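Local coordinates for methylthioribose-1-phosphate isomerase (Saccharomyces cerevisiae, PDB 1W2W), which catalyses the interconversion of methylthioribose-1-phosphate and methylthioribulose-1-phosphate in the methionine salvage pathway, this chain being the N-terminal part of the enzyme, at residues K19-Q23 with L24-Y28; M48-G52 with A53-A57; K160-I163 with D164-K168. All coordinates share one frame; numbering follows the deposited sequence.

Three local contacts are met in series along the chain; none nests in or crosses another. Interaction 1 (K19-Q23 with L24-Y28) closes the turn where the chain leaves strand 17-21, the middle strand of a small antiparallel sheet. Interaction 2 (M48-G52 with A53-A57) follows helix 38-46 and starts helix 53-73. These two touch: Q23 N lies 2.8 Å from Q49 O, a probable hydrogen bond, and V20 packs on V50. The N-terminal sheet is thus tied to the sulfate site at the helix start. Interaction 3 (K160-I163 with D164-K168) stands apart at the end of helix 129-168, about 20 Å from interaction 2 between nearest atoms.

Interaction 1 (K19-Q23 with L24-Y28)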
loop_
_atom_site.group_PDB
_atom_site.type_symbol
_atom_site.label_atom_id
_atom_site.label_comp_id
_atom_site.label_asym_id
_atom_site.label_seq_id
_atom_site.Cartn_x
_atom_site.Cartn_y
_atom_site.Cartn_z
ATOM N N LYS A 19 -19.526 -4.058 25.241
ATOM C CA LYS A 19 -19.699 -4.414 23.830
ATOM C C LYS A 19 -18.626 -3.671 23.036
ATOM O O LYS A 19 -18.157 -2.630 23.475
ATOM C CB LYS A 19 -21.115 -4.084 23.332
ATOM C CG LYS A 19 -21.441 -2.599 23.235
ATOM C CD LYS A 19 -22.919 -2.390 22.906
ATOM C CE LYS A 19 -23.216 -0.932 22.588
ATOM N NZ LYS A 19 -24.685 -0.696 22.449
ATOM N N VAL A 20 -18.214 -4.196 21.888
ATOM C CA VAL A 20 -17.119 -3.572 21.149
ATOM C C VAL A 20 -17.492 -3.359 19.686
ATOM O O VAL A 20 -18.255 -4.133 19.096
ATOM C CB VAL A 20 -15.821 -4.391 21.231
ATOM C CG1 VAL A 20 -15.345 -4.519 22.681
ATOM C CG2 VAL A 20 -16.013 -5.765 20.574
ATOM N N LEU A 21 -16.965 -2.298 19.093
ATOM C CA LEU A 21 -17.215 -2.059 17.679
ATOM C C LEU A 21 -16.481 -3.119 16.882
ATOM O O LEU A 21 -15.337 -3.428 17.185
ATOM C CB LEU A 21 -16.664 -0.695 17.277
ATOM C CG LEU A 21 -17.567 0.526 17.413
ATOM C CD1 LEU A 21 -16.818 1.720 16.859
ATOM C CD2 LEU A 21 -18.887 0.311 16.684
ATOM N N ASP A 22 -17.122 -3.653 15.849
ATOM C CA ASP A 22 -16.409 -4.554 14.948
ATOM C C ASP A 22 -15.582 -3.725 13.964
ATOM O O ASP A 22 -16.101 -3.190 12.966
ATOM C CB ASP A 22 -17.399 -5.432 14.189
ATOM C CG ASP A 22 -16.712 -6.527 13.410
ATOM O OD1 ASP A 22 -15.502 -6.370 13.105
ATOM O OD2 ASP A 22 -17.299 -7.583 13.079
ATOM N N GLN A 23 -14.286 -3.612 14.237
ATOM C CA GLN A 23 -13.472 -2.709 13.433
ATOM C C GLN A 23 -13.160 -3.245 12.051
ATOM O O GLN A 23 -12.627 -2.512 11.212
ATOM C CB GLN A 23 -12.194 -2.337 14.173
ATOM C CG GLN A 23 -12.473 -1.594 15.481
ATOM C CD GLN A 23 -11.200 -1.100 16.128
ATOM O OE1 GLN A 23 -10.352 -0.507 15.463
ATOM N NE2 GLN A 23 -11.052 -1.353 17.426
ATOM N N LEU A 24 -13.481 -4.510 11.807
ATOM C CA LEU A 24 -13.345 -5.059 10.468
ATOM C C LEU A 24 -14.346 -4.399 9.520
ATOM O O LEU A 24 -14.096 -4.344 8.321
ATOM C CB LEU A 24 -13.562 -6.581 10.453
ATOM C CG LEU A 24 -12.610 -7.486 11.243
ATOM C CD1 LEU A 24 -13.179 -8.895 11.200
ATOM C CD2 LEU A 24 -11.205 -7.474 10.640
ATOM N N LEU A 25 -15.466 -3.913 10.060
ATOM C CA LEU A 25 -16.604 -3.455 9.264
ATOM C C LEU A 25 -16.691 -1.931 9.103
ATOM O O LEU A 25 -17.491 -1.425 8.304
ATOM C CB LEU A 25 -17.905 -4.006 9.858
ATOM C CG LEU A 25 -17.923 -5.529 10.056
ATOM C CD1 LEU A 25 -19.278 -5.973 10.604
ATOM C CD2 LEU A 25 -17.601 -6.258 8.754
ATOM N N LEU A 26 -15.861 -1.199 9.853
ATOM C CA LEU A 26 -15.833 0.257 9.759
ATOM C C LEU A 26 -15.203 0.674 8.424
ATOM O O LEU A 26 -14.471 -0.113 7.822
ATOM C CB LEU A 26 -15.041 0.850 10.930
ATOM C CG LEU A 26 -15.630 0.704 12.347
ATOM C CD1 LEU A 26 -14.582 1.060 13.417
ATOM C CD2 LEU A 26 -16.835 1.604 12.509
ATOM N N PRO A 27 -15.453 1.892 7.952
ATOM C CA PRO A 27 -16.280 2.894 8.627
ATOM C C PRO A 27 -17.755 2.906 8.256
ATOM O O PRO A 27 -18.522 3.611 8.920
ATOM C CB PRO A 27 -15.639 4.204 8.163
ATOM C CG PRO A 27 -15.202 3.903 6.765
ATOM C CD PRO A 27 -14.881 2.412 6.698
ATOM N N TYR A 28 -18.165 2.176 7.225
ATOM C CA TYR A 28 -19.553 2.313 6.783
ATOM C C TYR A 28 -20.547 1.540 7.622
ATOM O O TYR A 28 -21.722 1.900 7.682
ATOM C CB TYR A 28 -19.712 1.926 5.318
ATOM C CG TYR A 28 -19.079 2.931 4.378
ATOM C CD1 TYR A 28 -19.762 4.084 3.981
ATOM C CD2 TYR A 28 -17.787 2.727 3.892
ATOM C CE1 TYR A 28 -19.170 4.998 3.123
ATOM C CE2 TYR A 28 -17.197 3.634 3.034
ATOM C CZ TYR A 28 -17.885 4.761 2.653
ATOM O OH TYR A 28 -17.262 5.642 1.794
#
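D22 opens a turn and binds L24 and L25 within it through two hydrogen bonds. Its carboxylate OD1 accepts the L24 N-H at 3.0 Å, which makes an Asx turn. L24 N comes from the anti side of OD1, 27° out of the carboxylate plane. The D22 backbone O accepts L25 N at 3.1 Å, closing a type I beta turn over Q23 and L24. The D22 side chain can reach forward because CG sits anti to the backbone N (chi1 -171°), beside its own carbonyl carbon.

Carbon atoms pack round the carboxylate. L25 lays CD1 against the other carboxylate oxygen, D22 OD2, at 3.6 Å. L24 CB lies 3.3 Å from D22 OD1. The apolar contacts come past the turn. There L26 CD1 meets Q23 CG at 4.0 Å and L21 CD1 at 4.2 Å, and the L21 and L26 side chains cross at about a right angle.

The polar end of D22 leads on to the loop before helix 53-73, where D22 OD2 accepts Q49 NE2. The D22 carboxylate therefore has one oxygen committed to its own turn and the other to a neighbouring loop, which should restrict its rotation.

Interaction 2 (M48-G52 with A53-A57). With SO4 (sulfate ion), chain I.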
loop_
_atom_site.group_PDB
_atom_site.type_symbol
_atom_site.label_atom_id
_atom_site.label_comp_id
_atom_site.label_asym_id
_atom_site.label_seq_id
_atom_site.Cartn_x
_atom_site.Cartn_y
_atom_site.Cartn_z
HETATM N N MSE A 48 -9.236 -9.675 15.098
HETATM C CA MSE A 48 -8.997 -8.240 14.861
HETATM C C MSE A 48 -10.274 -7.423 14.698
HETATM O O MSE A 48 -10.307 -6.365 14.046
HETATM C CB MSE A 48 -8.014 -8.017 13.714
HETATM C CG MSE A 48 -6.641 -8.586 14.033
HETATM SE SE MSE A 48 -5.296 -8.214 12.666
HETATM C CE MSE A 48 -5.070 -6.252 12.903
ATOM N N GLN A 49 -11.338 -7.912 15.323
ATOM C CA GLN A 49 -12.544 -7.124 15.460
ATOM C C GLN A 49 -12.308 -6.001 16.457
ATOM O O GLN A 49 -12.818 -4.904 16.270
ATOM C CB GLN A 49 -13.718 -7.982 15.918
ATOM C CG GLN A 49 -14.214 -8.938 14.851
ATOM C CD GLN A 49 -15.260 -9.875 15.405
ATOM O OE1 GLN A 49 -14.949 -10.696 16.263
ATOM N NE2 GLN A 49 -16.498 -9.749 14.933
ATOM N N VAL A 50 -11.532 -6.280 17.500
ATOM C CA VAL A 50 -10.905 -5.224 18.293
ATOM C C VAL A 50 -9.417 -5.296 17.982
ATOM O O VAL A 50 -8.828 -6.385 17.969
ATOM C CB VAL A 50 -11.101 -5.471 19.812
ATOM C CG1 VAL A 50 -10.380 -4.400 20.625
ATOM C CG2 VAL A 50 -12.582 -5.491 20.180
ATOM N N ARG A 51 -8.790 -4.149 17.729
ATOM C CA ARG A 51 -7.343 -4.143 17.583
ATOM C C ARG A 51 -6.807 -2.797 18.037
ATOM O O ARG A 51 -7.576 -1.937 18.478
ATOM C CB ARG A 51 -6.907 -4.495 16.152
ATOM C CG ARG A 51 -7.830 -3.995 15.025
ATOM C CD ARG A 51 -7.996 -2.477 14.997
ATOM N NE ARG A 51 -6.693 -1.812 14.975
ATOM C CZ ARG A 51 -6.475 -0.542 15.299
ATOM N NH1 ARG A 51 -7.477 0.240 15.674
ATOM N NH2 ARG A 51 -5.235 -0.051 15.243
ATOM N N GLY A 52 -5.496 -2.614 17.967
ATOM C CA GLY A 52 -4.890 -1.512 18.693
ATOM C C GLY A 52 -4.378 -1.994 20.034
ATOM O O GLY A 52 -5.123 -2.588 20.815
ATOM N N ALA A 53 -3.102 -1.748 20.311
ATOM C CA ALA A 53 -2.480 -2.416 21.458
ATOM C C ALA A 53 -3.223 -2.231 22.792
ATOM O O ALA A 53 -3.525 -3.222 23.472
ATOM C CB ALA A 53 -1.007 -2.027 21.599
ATOM N N PRO A 54 -3.504 -0.991 23.194
ATOM C CA PRO A 54 -4.235 -0.786 24.445
ATOM C C PRO A 54 -5.666 -1.296 24.397
ATOM O O PRO A 54 -6.105 -1.870 25.394
ATOM C CB PRO A 54 -4.170 0.733 24.665
ATOM C CG PRO A 54 -2.999 1.181 23.779
ATOM C CD PRO A 54 -3.131 0.291 22.560
ATOM N N ALA A 55 -6.385 -1.111 23.293
ATOM C CA ALA A 55 -7.738 -1.655 23.205
ATOM C C ALA A 55 -7.765 -3.167 23.387
ATOM O O ALA A 55 -8.680 -3.720 24.021
ATOM C CB ALA A 55 -8.392 -1.277 21.873
ATOM N N ILE A 56 -6.766 -3.843 22.828
ATOM C CA ILE A 56 -6.648 -5.288 23.012
ATOM C C ILE A 56 -6.547 -5.646 24.497
ATOM O O ILE A 56 -7.271 -6.531 24.974
ATOM C CB ILE A 56 -5.450 -5.829 22.220
ATOM C CG1 ILE A 56 -5.719 -5.702 20.715
ATOM C CG2 ILE A 56 -5.116 -7.271 22.653
ATOM C CD1 ILE A 56 -4.489 -5.868 19.852
ATOM N N ALA A 57 -5.654 -4.962 25.213
ATOM C CA ALA A 57 -5.508 -5.170 26.657
ATOM C C ALA A 57 -6.793 -4.874 27.418
ATOM O O ALA A 57 -7.157 -5.587 28.362
ATOM C CB ALA A 57 -4.374 -4.325 27.203
HETATM S S SO4 I . -3.080 -3.644 15.247
HETATM O O1 SO4 I . -3.603 -4.176 16.510
HETATM O O2 SO4 I . -2.525 -4.757 14.475
HETATM O O3 SO4 I . -4.161 -3.048 14.484
HETATM O O4 SO4 I . -2.024 -2.683 15.540
#
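G52 caps the start of helix 53-73 and binds I56 in its first turn. G52 is the N-cap residue, and its O accepts I56 N at 2.9 Å, the first i to i+4 bond of the helix. A sulfate ion, probably from the crystallisation liquor, lies off this helix start.

Three protein bonds from this stretch hold the sulfate. R51 NE gives a nearly straight bond to O3, 2.9 Å long at 164°. R51 NH2 reaches the same O3 by a longer, more bent bond of 3.3 Å. O3 lies at the edge of the guanidinium, in its plane. G52 N donates to O1 at 2.9 Å and 169°. The methyl CE of selenomethionine M48 packs on O2 at 3.3 Å. An arginine of another chain also bonds to the ion. The helix amino end would probably add to the positive potential here. The sulfate may mark the place of the substrate phosphate. C181, predicted to stabilise the transition state, lies close to the R51 side chain.

Apolar packing seats the loop on the first helical turn, where V50 CG1 rests on A55 CB at 3.9 Å. I56 CG1 makes a close carbon contact to the capping carbonyl, 3.2 Å from G52 O.

The R51 chain is folded to meet the ion. CG lies between the backbone N and the carbonyl carbon (chi1 35°), and two further bends, at chi2 and chi3, curl the chain so that the NE, NH2 edge faces O3. A second shell steadies the guanidinium: Q23 OE1 accepts from NH1, and N182 O accepts from NH2. At G52 the positive phi would jam a side chain against the preceding carbonyl, so glycine fits here. That carbonyl, the buried R51 O, has no polar partner in the model, and its neighbour across the contact is the methyl A55 CB at 3.6 Å.

Interaction 3 (K160-I163 with D164-K168); sequences KYLI and DVLQK
K160 NZ meets D164 OD2 at 2.7 Å, a salt bridge between residues i and i+4, one turn apart. The ammonium uses the syn lone pair of OD2, on the side of the other oxygen. The K160 chain runs extended to CE and then bends at its last torsion (chi4 24°), which brings NZ in at the edge of the carboxylate, close to its plane. The K160 CG methylene lies alongside, 3.5 Å from D164 OD2. The same two residues are joined by the backbone, where D164 N donates to K160 O at 2.8 Å. Replacing D164 by an alanine keeps that backbone bond but removes the carboxylate, and the K160 ammonium, left without its mate, would probably be free to turn.

All this belongs to the last turns of the long helix 129-168. The i to i+4 bonds continue with V165 N to Y161 O, L166 N to L162 O and Q167 N to I163 O.

V165 CG2 sits over one face of the Y161 ring, 4.2 Å from its centroid and 28° off the normal, a CH-pi contact. L162 CG touches L166 CD1 at 4.0 Å. Both leucines pack on F175 of strand 174-179, and L162 also meets L201 of helix 194-210. I163 reaches L201 too. Its CG2 methyl lies against the amide end of Q167, 3.6 Å from OE1.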
loop_
_atom_site.group_PDB
_atom_site.type_symbol
_atom_site.label_atom_id
_atom_site.label_comp_id
_atom_site.label_asym_id
_atom_site.label_seq_id
_atom_site.Cartn_x
_atom_site.Cartn_y
_atom_site.Cartn_z
ATOM N N LYS A 160 3.599 19.812 22.605
ATOM C CA LYS A 160 4.461 20.869 23.145
ATOM C C LYS A 160 5.902 20.647 22.697
ATOM O O LYS A 160 6.603 21.588 22.309
ATOM C CB LYS A 160 4.353 20.910 24.674
ATOM C CG LYS A 160 5.386 21.786 25.386
ATOM C CD LYS A 160 5.052 21.916 26.885
ATOM C CE LYS A 160 6.177 22.525 27.728
ATOM N NZ LYS A 160 7.130 23.375 26.963
ATOM N N TYR A 161 6.342 19.390 22.736
ATOM C CA TYR A 161 7.704 19.060 22.369
ATOM C C TYR A 161 7.993 19.452 20.916
ATOM O O TYR A 161 9.004 20.107 20.639
ATOM C CB TYR A 161 8.009 17.580 22.649
ATOM C CG TYR A 161 9.438 17.209 22.355
ATOM C CD1 TYR A 161 10.429 17.329 23.329
ATOM C CD2 TYR A 161 9.804 16.744 21.103
ATOM C CE1 TYR A 161 11.734 17.000 23.055
ATOM C CE2 TYR A 161 11.101 16.412 20.828
ATOM C CZ TYR A 161 12.064 16.542 21.793
ATOM O OH TYR A 161 13.359 16.200 21.486
ATOM N N LEU A 162 7.105 19.078 19.992
ATOM C CA LEU A 162 7.319 19.446 18.595
ATOM C C LEU A 162 7.275 20.964 18.387
ATOM O O LEU A 162 8.133 21.522 17.691
ATOM C CB LEU A 162 6.335 18.736 17.654
ATOM C CG LEU A 162 6.500 19.047 16.160
ATOM C CD1 LEU A 162 7.864 18.589 15.657
ATOM C CD2 LEU A 162 5.370 18.358 15.357
ATOM N N ILE A 163 6.297 21.632 18.988
ATOM C CA ILE A 163 6.213 23.085 18.854
ATOM C C ILE A 163 7.488 23.747 19.359
ATOM O O ILE A 163 8.004 24.669 18.725
ATOM C CB ILE A 163 4.967 23.639 19.554
ATOM C CG1 ILE A 163 3.708 23.136 18.850
ATOM C CG2 ILE A 163 5.003 25.183 19.627
ATOM C CD1 ILE A 163 3.579 23.518 17.375
ATOM N N ASP A 164 8.005 23.264 20.485
ATOM C CA ASP A 164 9.244 23.797 21.050
ATOM C C ASP A 164 10.454 23.575 20.140
ATOM O O ASP A 164 11.278 24.482 19.958
ATOM C CB ASP A 164 9.529 23.199 22.433
ATOM C CG ASP A 164 8.586 23.711 23.515
ATOM O OD1 ASP A 164 7.898 24.742 23.328
ATOM O OD2 ASP A 164 8.474 23.120 24.608
ATOM N N VAL A 165 10.561 22.376 19.566
ATOM C CA VAL A 165 11.602 22.066 18.594
ATOM C C VAL A 165 11.558 23.015 17.387
ATOM O O VAL A 165 12.594 23.539 16.956
ATOM C CB VAL A 165 11.482 20.608 18.104
ATOM C CG1 VAL A 165 12.267 20.405 16.819
ATOM C CG2 VAL A 165 11.959 19.650 19.200
ATOM N N LEU A 166 10.357 23.222 16.850
ATOM C CA LEU A 166 10.173 24.101 15.695
ATOM C C LEU A 166 10.440 25.557 16.058
ATOM O O LEU A 166 11.048 26.298 15.290
ATOM C CB LEU A 166 8.763 23.940 15.124
ATOM C CG LEU A 166 8.464 22.555 14.549
ATOM C CD1 LEU A 166 6.973 22.444 14.171
ATOM C CD2 LEU A 166 9.366 22.229 13.363
ATOM N N GLN A 167 9.979 25.963 17.233
ATOM C CA GLN A 167 10.223 27.324 17.697
ATOM C C GLN A 167 11.717 27.575 17.896
ATOM O O GLN A 167 12.213 28.647 17.532
ATOM C CB GLN A 167 9.335 27.700 18.898
ATOM C CG GLN A 167 7.926 28.147 18.457
ATOM C CD GLN A 167 6.887 28.345 19.561
ATOM O OE1 GLN A 167 5.735 28.711 19.268
ATOM N NE2 GLN A 167 7.272 28.109 20.814
ATOM N N LYS A 168 12.445 26.596 18.432
ATOM C CA LYS A 168 13.901 26.707 18.500
ATOM C C LYS A 168 14.589 26.834 17.137
ATOM O O LYS A 168 15.549 27.601 16.988
ATOM C CB LYS A 168 14.522 25.553 19.289
ATOM C CG LYS A 168 15.994 25.772 19.580
ATOM C CD LYS A 168 16.621 24.611 20.342
ATOM C CE LYS A 168 18.142 24.699 20.268
ATOM N NZ LYS A 168 18.825 23.886 21.305
#